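Local coordinates for lipoprotein, putative (Bacillus anthracis, PDB 4O4A) that is of unknown function but, as a putative lipoprotein, may bind lipid, at residues 55-59 against 60-64; 150-153 against 154-157; 159-162 against 163-167. All coordinates share one frame; numbering follows the deposited sequence.

Contact 1: residues 55-59 against 60-64; sequences PKEEE and FSVVT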
loop_
_atom_site.group_PDB
_atom_site.type_symbol
_atom_site.label_atom_id
_atom_site.label_comp_id
_atom_site.label_asym_id
_atom_site.label_seq_id
_atom_site.Cartn_x
_atom_site.Cartn_y
_atom_site.Cartn_z
ATOM N N PRO B 55 -13.317 -33.863 -19.443
ATOM C CA PRO B 55 -14.305 -34.935 -19.382
ATOM C C PRO B 55 -15.625 -34.445 -19.955
ATOM O O PRO B 55 -15.845 -33.236 -20.048
ATOM C CB PRO B 55 -14.473 -35.185 -17.882
ATOM C CG PRO B 55 -13.301 -34.558 -17.228
ATOM C CD PRO B 55 -12.872 -33.437 -18.107
ATOM N N LYS B 56 -16.479 -35.368 -20.355
ATOM C CA LYS B 56 -17.782 -35.003 -20.888
ATOM C C LYS B 56 -18.916 -35.579 -20.091
ATOM O O LYS B 56 -18.887 -36.742 -19.736
ATOM C CB LYS B 56 -17.949 -35.418 -22.347
ATOM C CG LYS B 56 -17.238 -34.444 -23.242
ATOM C CD LYS B 56 -17.554 -34.662 -24.701
ATOM C CE LYS B 56 -16.908 -33.565 -25.540
ATOM N NZ LYS B 56 -17.302 -33.610 -26.976
ATOM N N GLU B 57 -19.902 -34.745 -19.810
ATOM C CA GLU B 57 -21.105 -35.160 -19.107
ATOM C C GLU B 57 -22.244 -34.768 -19.986
ATOM O O GLU B 57 -22.543 -33.587 -20.133
ATOM C CB GLU B 57 -21.239 -34.469 -17.780
ATOM C CG GLU B 57 -20.188 -34.878 -16.780
ATOM C CD GLU B 57 -20.402 -34.207 -15.445
ATOM O OE1 GLU B 57 -21.445 -33.512 -15.282
ATOM O OE2 GLU B 57 -19.531 -34.370 -14.567
ATOM N N GLU B 58 -22.870 -35.760 -20.589
ATOM C CA GLU B 58 -23.923 -35.511 -21.533
ATOM C C GLU B 58 -23.306 -34.764 -22.732
ATOM O O GLU B 58 -22.408 -35.267 -23.394
ATOM C CB GLU B 58 -25.112 -34.767 -20.877
ATOM C CG GLU B 58 -25.806 -35.602 -19.785
ATOM C CD GLU B 58 -27.091 -35.014 -19.183
ATOM O OE1 GLU B 58 -28.151 -35.639 -19.403
ATOM O OE2 GLU B 58 -27.068 -33.955 -18.499
ATOM N N GLU B 59 -23.758 -33.557 -22.980
ATOM C CA GLU B 59 -23.279 -32.778 -24.108
ATOM C C GLU B 59 -22.291 -31.686 -23.675
ATOM O O GLU B 59 -21.747 -30.973 -24.508
ATOM C CB GLU B 59 -24.488 -32.145 -24.788
ATOM C CG GLU B 59 -25.346 -31.321 -23.827
ATOM C CD GLU B 59 -26.711 -30.989 -24.400
ATOM O OE1 GLU B 59 -26.896 -31.194 -25.622
ATOM O OE2 GLU B 59 -27.598 -30.535 -23.635
ATOM N N PHE B 60 -22.052 -31.578 -22.370
ATOM C CA PHE B 60 -21.167 -30.556 -21.812
ATOM C C PHE B 60 -19.741 -30.999 -21.564
ATOM O O PHE B 60 -19.503 -32.151 -21.230
ATOM C CB PHE B 60 -21.715 -30.109 -20.480
ATOM C CG PHE B 60 -23.007 -29.370 -20.571
ATOM C CD1 PHE B 60 -24.193 -30.047 -20.744
ATOM C CD2 PHE B 60 -23.033 -27.995 -20.434
ATOM C CE1 PHE B 60 -25.396 -29.362 -20.801
ATOM C CE2 PHE B 60 -24.230 -27.300 -20.495
ATOM C CZ PHE B 60 -25.411 -27.988 -20.683
ATOM N N SER B 61 -18.801 -30.064 -21.719
ATOM C CA SER B 61 -17.396 -30.313 -21.421
ATOM C C SER B 61 -17.263 -29.825 -20.007
ATOM O O SER B 61 -17.930 -28.870 -19.622
ATOM C CB SER B 61 -16.464 -29.521 -22.337
ATOM O OG SER B 61 -16.632 -29.888 -23.689
ATOM N N VAL B 62 -16.418 -30.461 -19.217
ATOM C CA VAL B 62 -16.320 -30.089 -17.808
ATOM C C VAL B 62 -14.957 -29.560 -17.442
ATOM O O VAL B 62 -13.974 -30.270 -17.542
ATOM C CB VAL B 62 -16.621 -31.292 -16.896
ATOM C CG1 VAL B 62 -16.661 -30.863 -15.436
ATOM C CG2 VAL B 62 -17.943 -31.926 -17.275
ATOM N N VAL B 63 -14.924 -28.308 -16.999
ATOM C CA VAL B 63 -13.701 -27.675 -16.563
ATOM C C VAL B 63 -13.684 -27.698 -15.059
ATOM O O VAL B 63 -14.580 -27.159 -14.421
ATOM C CB VAL B 63 -13.597 -26.218 -17.029
ATOM C CG1 VAL B 63 -12.394 -25.543 -16.384
ATOM C CG2 VAL B 63 -13.491 -26.144 -18.540
ATOM N N THR B 64 -12.664 -28.334 -14.496
ATOM C CA THR B 64 -12.501 -28.419 -13.056
ATOM C C THR B 64 -11.307 -27.599 -12.675
ATOM O O THR B 64 -10.191 -27.894 -13.091
ATOM C CB THR B 64 -12.260 -29.855 -12.592
ATOM O OG1 THR B 64 -13.442 -30.627 -12.814
ATOM C CG2 THR B 64 -11.943 -29.882 -11.122
#
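The aliphatic part of Glu57 lies across Val62, with Glu57 CG 3.7 Å from Val62 CG2. The two belong to a tight antiparallel beta hairpin, whose type II' turn runs from Glu57 to Phe60. Glu58 and Glu59 form the corners of this turn. Glu58 has the positive phi, 64°, that a type II' turn needs at its first corner. Glu57 and Phe60 make the hydrogen-bonded pair that closes the turn: Glu57 N to Phe60 O and Phe60 N to Glu57 O are both 3.0 Å. Further along, Val62 N binds Pro55 O. Between these pairs, Lys56 and Ser61 are a non-hydrogen-bonded pair. On its other side, Ser61 is joined by backbone hydrogen bonds to Asp29 and to Ile31 of strand 30-35.

The side chains of Glu57 and Phe60 share one face of the sheet, where Phe60 also packs on Ile31. Glu57 OE2 turns to a salt bridge with Arg96. Lys56 and Ser61 use the other face. Glu59 CG stands between its backbone N and carbonyl carbon, chi1 55°. This sends the chain alongside the Phe60 ring, pointing the same way. The carboxylate plane is turned 72° from the ring. Glu59 CG lies obliquely to the ring, 3.5 Å from Phe60 CD1.

Contact 2: residues 150-153 against 154-157; sequences AEKK and MRDL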
loop_
_atom_site.group_PDB
_atom_site.type_symbol
_atom_site.label_atom_id
_atom_site.label_comp_id
_atom_site.label_asym_id
_atom_site.label_seq_id
_atom_site.Cartn_x
_atom_site.Cartn_y
_atom_site.Cartn_z
ATOM N N ALA B 150 -4.666 -10.744 -12.634
ATOM C CA ALA B 150 -4.740 -11.897 -13.535
ATOM C C ALA B 150 -3.533 -11.997 -14.451
ATOM O O ALA B 150 -3.218 -13.091 -14.938
ATOM C CB ALA B 150 -6.011 -11.833 -14.368
ATOM N N GLU B 151 -2.884 -10.860 -14.701
ATOM C CA GLU B 151 -1.686 -10.833 -15.529
ATOM C C GLU B 151 -0.600 -11.622 -14.858
ATOM O O GLU B 151 0.087 -12.406 -15.516
ATOM C CB GLU B 151 -1.185 -9.402 -15.770
ATOM C CG GLU B 151 -2.096 -8.575 -16.657
ATOM C CD GLU B 151 -2.169 -9.092 -18.088
ATOM O OE1 GLU B 151 -1.277 -9.862 -18.519
ATOM O OE2 GLU B 151 -3.123 -8.717 -18.798
ATOM N N LYS B 152 -0.458 -11.446 -13.548
ATOM C CA LYS B 152 0.558 -12.169 -12.830
ATOM C C LYS B 152 0.183 -13.637 -12.729
ATOM O O LYS B 152 1.024 -14.509 -12.923
ATOM C CB LYS B 152 0.780 -11.613 -11.426
ATOM C CG LYS B 152 1.978 -12.276 -10.754
ATOM C CD LYS B 152 2.197 -11.813 -9.326
ATOM C CE LYS B 152 3.562 -12.240 -8.819
ATOM N NZ LYS B 152 3.825 -13.686 -8.986
ATOM N N LYS B 153 -1.075 -13.912 -12.401
ATOM C CA LYS B 153 -1.529 -15.294 -12.286
ATOM C C LYS B 153 -1.215 -16.054 -13.573
ATOM O O LYS B 153 -0.759 -17.195 -13.524
ATOM C CB LYS B 153 -3.024 -15.355 -11.965
ATOM C CG LYS B 153 -3.577 -16.774 -11.894
ATOM C CD LYS B 153 -5.073 -16.836 -11.573
ATOM C CE LYS B 153 -5.385 -16.911 -10.088
ATOM N NZ LYS B 153 -4.960 -18.220 -9.543
HETATM N N MSE B 154 -1.449 -15.401 -14.712
HETATM C CA MSE B 154 -1.206 -15.989 -16.028
HETATM C C MSE B 154 0.271 -16.164 -16.266
HETATM O O MSE B 154 0.733 -17.206 -16.740
HETATM C CB MSE B 154 -1.804 -15.059 -17.091
HETATM C CG MSE B 154 -1.493 -15.494 -18.523
HETATM SE SE MSE B 154 -2.226 -17.290 -18.913
HETATM C CE MSE B 154 -3.906 -16.753 -19.708
ATOM N N ARG B 155 1.019 -15.128 -15.950
ATOM C CA ARG B 155 2.448 -15.146 -16.114
ATOM C C ARG B 155 3.007 -16.361 -15.396
ATOM O O ARG B 155 3.763 -17.120 -15.978
ATOM C CB ARG B 155 3.038 -13.874 -15.521
ATOM C CG ARG B 155 4.467 -13.643 -15.914
ATOM C CD ARG B 155 5.026 -12.312 -15.366
ATOM N NE ARG B 155 4.058 -11.249 -15.465
ATOM C CZ ARG B 155 3.601 -10.503 -14.460
ATOM N NH1 ARG B 155 4.078 -10.601 -13.221
ATOM N NH2 ARG B 155 2.699 -9.576 -14.727
ATOM N N ASP B 156 2.597 -16.555 -14.141
ATOM C CA ASP B 156 3.071 -17.672 -13.331
ATOM C C ASP B 156 2.570 -19.006 -13.838
ATOM O O ASP B 156 3.300 -19.991 -13.817
ATOM C CB ASP B 156 2.665 -17.497 -11.867
ATOM C CG ASP B 156 3.290 -16.258 -11.222
ATOM O OD1 ASP B 156 4.348 -15.782 -11.698
ATOM O OD2 ASP B 156 2.727 -15.759 -10.222
ATOM N N LEU B 157 1.335 -19.043 -14.307
ATOM C CA LEU B 157 0.755 -20.287 -14.797
ATOM C C LEU B 157 1.471 -20.780 -16.038
ATOM O O LEU B 157 1.702 -21.976 -16.185
ATOM C CB LEU B 157 -0.730 -20.111 -15.101
ATOM C CG LEU B 157 -1.432 -21.334 -15.700
ATOM C CD1 LEU B 157 -1.285 -22.561 -14.810
ATOM C CD2 LEU B 157 -2.893 -21.046 -15.971
#
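Met154, a selenomethionine, meets Ala150 through its backbone: Met154 N gives a hydrogen bond to Ala150 O at 2.9 Å. Its buried side chain packs on Ile43 of strand 40-45.

Arg155 comes next. Its backbone N binds Glu151 O, and its side chain runs back over the preceding turn. CG is anti to the backbone N, chi1 -167°, and a bend at chi3 brings the guanidinium down beside the backbone of Lys152. Lys152 CA lies 3.6 Å above the guanidinium plane of Arg155, offset toward the rim. Arg155 NH1 also approaches the aliphatic chain of Lys152, 3.6 Å from Lys152 CG. The charge is met elsewhere, because Arg155 NH2 forms a salt bridge with Glu147. Arg155 also packs on Glu57 of the second subunit.

The backbone bonds follow the i to i+4 pattern of alpha helix 149-166. Its next step adds a charged pair. Asp156 N binds Lys152 O at 2.9 Å with an N-H...O angle of 168°. Across the same four-residue spacing, Lys152 NZ makes a salt bridge to Asp156 OD2 at 2.7 Å, using the syn lone pair of that oxygen. The Lys152 chain is extended as far as CE and bends at chi4, -52°, which brings its ammonium over to the carboxylate.

Leu157 ends the segment. Leu157 N binds Lys153 O at 2.9 Å. Its buried side chain packs on Ile43 and Val45 of strand 40-45 and on Thr70. Lys153 also touches Ile43 and Thr70, and its NZ hydrogen-bonds to Asp68 O.

Contact 3: residues 159-162 against 163-167; sequences QRIQ and ERYMN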
loop_
_atom_site.group_PDB
_atom_site.type_symbol
_atom_site.label_atom_id
_atom_site.label_comp_id
_atom_site.label_asym_id
_atom_site.label_seq_id
_atom_site.Cartn_x
_atom_site.Cartn_y
_atom_site.Cartn_z
ATOM N N GLN B 159 4.515 -20.295 -16.812
ATOM C CA GLN B 159 5.786 -20.816 -16.397
ATOM C C GLN B 159 5.605 -22.220 -15.834
ATOM O O GLN B 159 6.379 -23.111 -16.173
ATOM C CB GLN B 159 6.436 -19.900 -15.369
ATOM C CG GLN B 159 7.820 -20.344 -14.948
ATOM C CD GLN B 159 8.509 -19.284 -14.151
ATOM O OE1 GLN B 159 9.654 -18.893 -14.441
ATOM N NE2 GLN B 159 7.804 -18.762 -13.170
ATOM N N ARG B 160 4.607 -22.413 -14.967
ATOM C CA ARG B 160 4.350 -23.744 -14.401
ATOM C C ARG B 160 4.079 -24.734 -15.510
ATOM O O ARG B 160 4.499 -25.883 -15.426
ATOM C CB ARG B 160 3.211 -23.798 -13.345
ATOM C CG ARG B 160 3.618 -23.261 -11.978
ATOM C CD ARG B 160 2.640 -23.637 -10.843
ATOM N NE ARG B 160 1.202 -23.498 -11.164
ATOM C CZ ARG B 160 0.515 -22.348 -11.131
ATOM N NH1 ARG B 160 -0.786 -22.346 -11.417
ATOM N NH2 ARG B 160 1.119 -21.195 -10.827
ATOM N N ILE B 161 3.384 -24.283 -16.551
ATOM C CA ILE B 161 3.079 -25.132 -17.699
ATOM C C ILE B 161 4.344 -25.534 -18.446
ATOM O O ILE B 161 4.607 -26.715 -18.646
ATOM C CB ILE B 161 2.106 -24.438 -18.674
ATOM C CG1 ILE B 161 0.701 -24.400 -18.063
ATOM C CG2 ILE B 161 2.049 -25.188 -19.998
ATOM C CD1 ILE B 161 -0.316 -23.645 -18.890
ATOM N N GLN B 162 5.127 -24.547 -18.857
ATOM C CA GLN B 162 6.363 -24.816 -19.574
ATOM C C GLN B 162 7.293 -25.744 -18.787
ATOM O O GLN B 162 7.854 -26.690 -19.336
ATOM C CB GLN B 162 7.019 -23.490 -19.971
ATOM C CG GLN B 162 6.338 -22.841 -21.180
ATOM C CD GLN B 162 7.014 -23.150 -22.513
ATOM O OE1 GLN B 162 8.236 -23.300 -22.589
ATOM N NE2 GLN B 162 6.230 -23.181 -23.581
ATOM N N GLU B 163 7.393 -25.508 -17.492
ATOM C CA GLU B 163 8.252 -26.278 -16.616
ATOM C C GLU B 163 7.744 -27.719 -16.390
ATOM O O GLU B 163 8.450 -28.665 -16.690
ATOM C CB GLU B 163 8.441 -25.415 -15.349
ATOM C CG GLU B 163 9.227 -25.905 -14.133
ATOM C CD GLU B 163 9.461 -24.784 -13.105
ATOM O OE1 GLU B 163 9.056 -23.628 -13.357
ATOM O OE2 GLU B 163 10.062 -25.050 -12.038
ATOM N N ARG B 164 6.504 -27.888 -15.952
ATOM C CA ARG B 164 5.944 -29.219 -15.688
ATOM C C ARG B 164 5.636 -30.031 -16.941
ATOM O O ARG B 164 6.008 -31.200 -17.033
ATOM C CB ARG B 164 4.656 -29.095 -14.844
ATOM C CG ARG B 164 4.175 -30.408 -14.215
ATOM C CD ARG B 164 3.579 -31.412 -15.190
ATOM N NE ARG B 164 3.244 -32.678 -14.546
ATOM C CZ ARG B 164 2.138 -32.921 -13.842
ATOM N NH1 ARG B 164 1.231 -31.968 -13.632
ATOM N NH2 ARG B 164 1.950 -34.128 -13.315
ATOM N N TYR B 165 4.979 -29.426 -17.919
ATOM C CA TYR B 165 4.543 -30.192 -19.083
ATOM C C TYR B 165 5.555 -30.238 -20.218
ATOM O O TYR B 165 5.392 -31.050 -21.126
ATOM C CB TYR B 165 3.140 -29.732 -19.551
ATOM C CG TYR B 165 2.043 -30.002 -18.537
ATOM C CD1 TYR B 165 1.552 -28.986 -17.712
ATOM C CD2 TYR B 165 1.501 -31.273 -18.398
ATOM C CE1 TYR B 165 0.546 -29.232 -16.790
ATOM C CE2 TYR B 165 0.499 -31.526 -17.480
ATOM C CZ TYR B 165 0.026 -30.506 -16.681
ATOM O OH TYR B 165 -0.962 -30.781 -15.772
HETATM N N MSE B 166 6.626 -29.448 -20.172
HETATM C CA MSE B 166 7.576 -29.526 -21.295
HETATM C C MSE B 166 9.003 -29.063 -21.207
HETATM O O MSE B 166 9.615 -28.952 -22.254
HETATM C CB MSE B 166 6.871 -28.861 -22.522
HETATM C CG MSE B 166 6.068 -27.544 -22.358
HETATM SE SE MSE B 166 4.348 -27.695 -23.322
HETATM C CE MSE B 166 5.104 -27.721 -25.137
ATOM N N ASN B 167 9.601 -28.936 -20.017
ATOM C CA ASN B 167 10.977 -28.400 -19.886
ATOM C C ASN B 167 11.911 -29.125 -20.894
ATOM O O ASN B 167 12.580 -28.488 -21.719
ATOM C CB ASN B 167 11.473 -28.500 -18.408
ATOM C CG ASN B 167 12.600 -27.503 -18.053
ATOM O OD1 ASN B 167 12.604 -26.886 -16.962
ATOM N ND2 ASN B 167 13.552 -27.347 -18.957
#
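The Tyr165 ring meets the preceding turn at its edge: Ile161 O lies near the ring plane, 3.9 Å from Tyr165 CD1. One face of the ring carries the aliphatic part of its neighbour Arg164, whose CD stands 3.7 Å above the ring centre. Ile161 adds a looser apolar contact, with CG2 4.5 Å from Tyr165 CD1.

Two other flat groups, the amide of Gln159 and the carboxylate of Glu163, lie two residues earlier in the chain. These side chains run side by side and point the same way, and the amide and carboxylate planes are nearly perpendicular, 85° apart. Both chains are extended with CG anti to the backbone N, which keeps them alongside each other. Gln159 CG comes 3.9 Å from Glu163 OE1.

The backbone bonds are those of an alpha helix. Glu163 N, Arg164 N and Tyr165 N bind the carbonyls of Gln159, Arg160 and Ile161. Met166 N to Gln162 O is a weak bond, 3.1 Å long with an N-H...O angle of 130°.

This is the C-terminal part of helix 149-166. Arg160 holds Asp68 in a salt bridge and touches Thr70. Ile161 and Tyr165 rest on Val48, Met166 lies on Pro49, and Tyr165 also touches Val72 of strand 70-72.

Overall arrangement
Along the chain the three contacts come in series, so none nests in or crosses another. Contact 1 comes first and closes the two-residue turn between strands 56-57 and 60-64, at one edge of the five-stranded sheet. Contacts 2 and 3 follow much later, and neither closes a loop beyond a helical turn. They sit on one helix, 149-166, with centres about 14 Å apart. That helix lies against strands 40-45 and 70-72 of the four-stranded sheet. Contacts 1 and 2 lie on opposite sides of the chain's centre. Contact 1 is about 25 Å from each helical contact, centre to centre, and does not touch either.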